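PDB 3GA2: endonuclease V from Bacillus subtilis, which probably cleaves DNA at the second phosphodiester bond 3' to a deoxyinosine, with magnesium as cofactor, to start repair of deaminated bases. Local coordinates for residues Val112-Gly117 against Ile141-Thr146. The protein carries 1 engineered substitution. Numbering follows the deposited sequence.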
# COMPACT_ATOMS: atom_id res chain seq x y z
N VAL A 112 0.44 -1.57 -11.97
CA VAL A 112 0.98 -1.05 -10.72
C VAL A 112 -0.09 -1.01 -9.64
O VAL A 112 -1.25 -0.72 -9.93
CB VAL A 112 1.55 0.39 -10.90
CG1 VAL A 112 0.45 1.33 -11.37
CG2 VAL A 112 2.13 0.90 -9.58
N PHE A 113 0.30 -1.30 -8.40
CA PHE A 113 -0.63 -1.30 -7.28
C PHE A 113 -0.25 -0.25 -6.25
O PHE A 113 0.87 -0.25 -5.75
CB PHE A 113 -0.64 -2.66 -6.57
CG PHE A 113 -1.28 -3.78 -7.35
CD1 PHE A 113 -2.49 -4.33 -6.94
CD2 PHE A 113 -0.64 -4.32 -8.46
CE1 PHE A 113 -3.05 -5.41 -7.61
CE2 PHE A 113 -1.19 -5.40 -9.14
CZ PHE A 113 -2.41 -5.95 -8.71
N LEU A 114 -1.18 0.64 -5.93
CA LEU A 114 -0.92 1.66 -4.92
C LEU A 114 -1.64 1.21 -3.65
O LEU A 114 -2.83 0.92 -3.66
CB LEU A 114 -1.43 3.04 -5.37
CG LEU A 114 -0.70 3.73 -6.53
CD1 LEU A 114 -1.27 3.26 -7.86
CD2 LEU A 114 -0.88 5.24 -6.41
N PHE A 115 -0.90 1.16 -2.55
CA PHE A 115 -1.44 0.71 -1.28
C PHE A 115 -1.70 1.79 -0.26
O PHE A 115 -0.91 2.73 -0.14
CB PHE A 115 -0.49 -0.30 -0.63
CG PHE A 115 -0.41 -1.61 -1.35
CD1 PHE A 115 0.27 -1.73 -2.55
CD2 PHE A 115 -1.00 -2.74 -0.79
CE1 PHE A 115 0.35 -2.95 -3.21
CE2 PHE A 115 -0.92 -3.97 -1.44
CZ PHE A 115 -0.24 -4.08 -2.64
N ASP A 116 -2.80 1.66 0.47
CA ASP A 116 -3.09 2.60 1.54
C ASP A 116 -2.23 2.04 2.68
O ASP A 116 -2.71 1.30 3.53
CB ASP A 116 -4.57 2.57 1.93
CG ASP A 116 -4.89 3.53 3.06
OD1 ASP A 116 -6.08 3.75 3.36
OD2 ASP A 116 -3.94 4.08 3.66
N GLY A 117 -0.94 2.40 2.65
CA GLY A 117 0.01 1.93 3.65
C GLY A 117 1.45 2.17 3.20
O GLY A 117 1.68 2.55 2.06
N ILE A 141 3.42 0.80 -4.92
CA ILE A 141 3.72 2.10 -4.35
C ILE A 141 3.04 2.22 -3.00
O ILE A 141 1.91 1.76 -2.81
CB ILE A 141 3.20 3.25 -5.26
CG1 ILE A 141 3.92 3.21 -6.61
CG2 ILE A 141 3.43 4.61 -4.58
CD1 ILE A 141 3.30 4.13 -7.67
N GLY A 142 3.73 2.85 -2.05
CA GLY A 142 3.18 3.03 -0.73
C GLY A 142 2.66 4.44 -0.54
O GLY A 142 3.37 5.41 -0.79
N ILE A 143 1.41 4.55 -0.10
CA ILE A 143 0.76 5.84 0.15
C ILE A 143 0.24 5.80 1.60
O ILE A 143 -0.83 5.25 1.86
CB ILE A 143 -0.45 6.06 -0.79
CG1 ILE A 143 -0.01 6.03 -2.26
CG2 ILE A 143 -1.11 7.40 -0.47
CD1 ILE A 143 0.91 7.18 -2.68
N ALA A 144 1.00 6.36 2.53
CA ALA A 144 0.61 6.36 3.95
C ALA A 144 -0.04 7.68 4.41
O ALA A 144 0.43 8.76 4.05
CB ALA A 144 1.82 6.04 4.82
N LYS A 145 -1.10 7.58 5.21
CA LYS A 145 -1.81 8.76 5.72
C LYS A 145 -1.16 9.31 6.98
O LYS A 145 -1.40 10.45 7.37
CB LYS A 145 -3.26 8.40 6.05
CG LYS A 145 -4.10 7.88 4.90
CD LYS A 145 -5.42 7.32 5.42
CE LYS A 145 -6.22 6.66 4.32
NZ LYS A 145 -7.49 6.09 4.83
N THR A 146 -0.34 8.49 7.63
CA THR A 146 0.33 8.91 8.85
C THR A 146 1.82 8.64 8.75
O THR A 146 2.25 7.69 8.08
CB THR A 146 -0.21 8.18 10.08
OG1 THR A 146 0.08 6.78 9.98
CG2 THR A 146 -1.72 8.37 10.20
O HOH W 1 -2.00 4.61 5.62
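Ile-141 N donates to Phe-113 O, and Ile-141 O in turn receives Phe-115 N at 2.9 Å in a nearly straight bond (173°); Ile-143 N then reaches Phe-115 O. This is the ladder of two neighbouring parallel strands; a weak bond from Gly-117 N to Ile-143 O follows. Glycine suits position 142, where a CB would come tight against Gly-117 O.

Branched aliphatic side chains suit the buried positions of Leu-114 and Ile-141, on one face of the sheet: Leu-114 CG lies 4.1 Å from Ile-141 CB, the two running side by side, and Val-112 CG2 meets Ile-141 CD1 at 3.9 Å.

Near the C-terminal ends of the strands the contact turns ionic. The long, extended chain of Lys-145 carries its charge crosswise to Asp-116, whose OD1 forms a salt bridge to Lys-145 NZ at 3.1 Å; NZ also pairs with Asp-223. A water donates to Asp-116 OD2 and accepts from Lys-145 N. Asp-116 and nearby Asp-46 are predicted magnesium ligands; a methionine in place of Lys-145 would probably leave the carboxylates of Asp-116 and Asp-223 without the ammonium group they share.

The strands belong to a beta-alpha-beta unit in the RNase H-like sheet, between strands 41-52 and 188-194; helix 128-136 covers Phe-115, and helix 198-207 packs on Ile-141 and Ile-143.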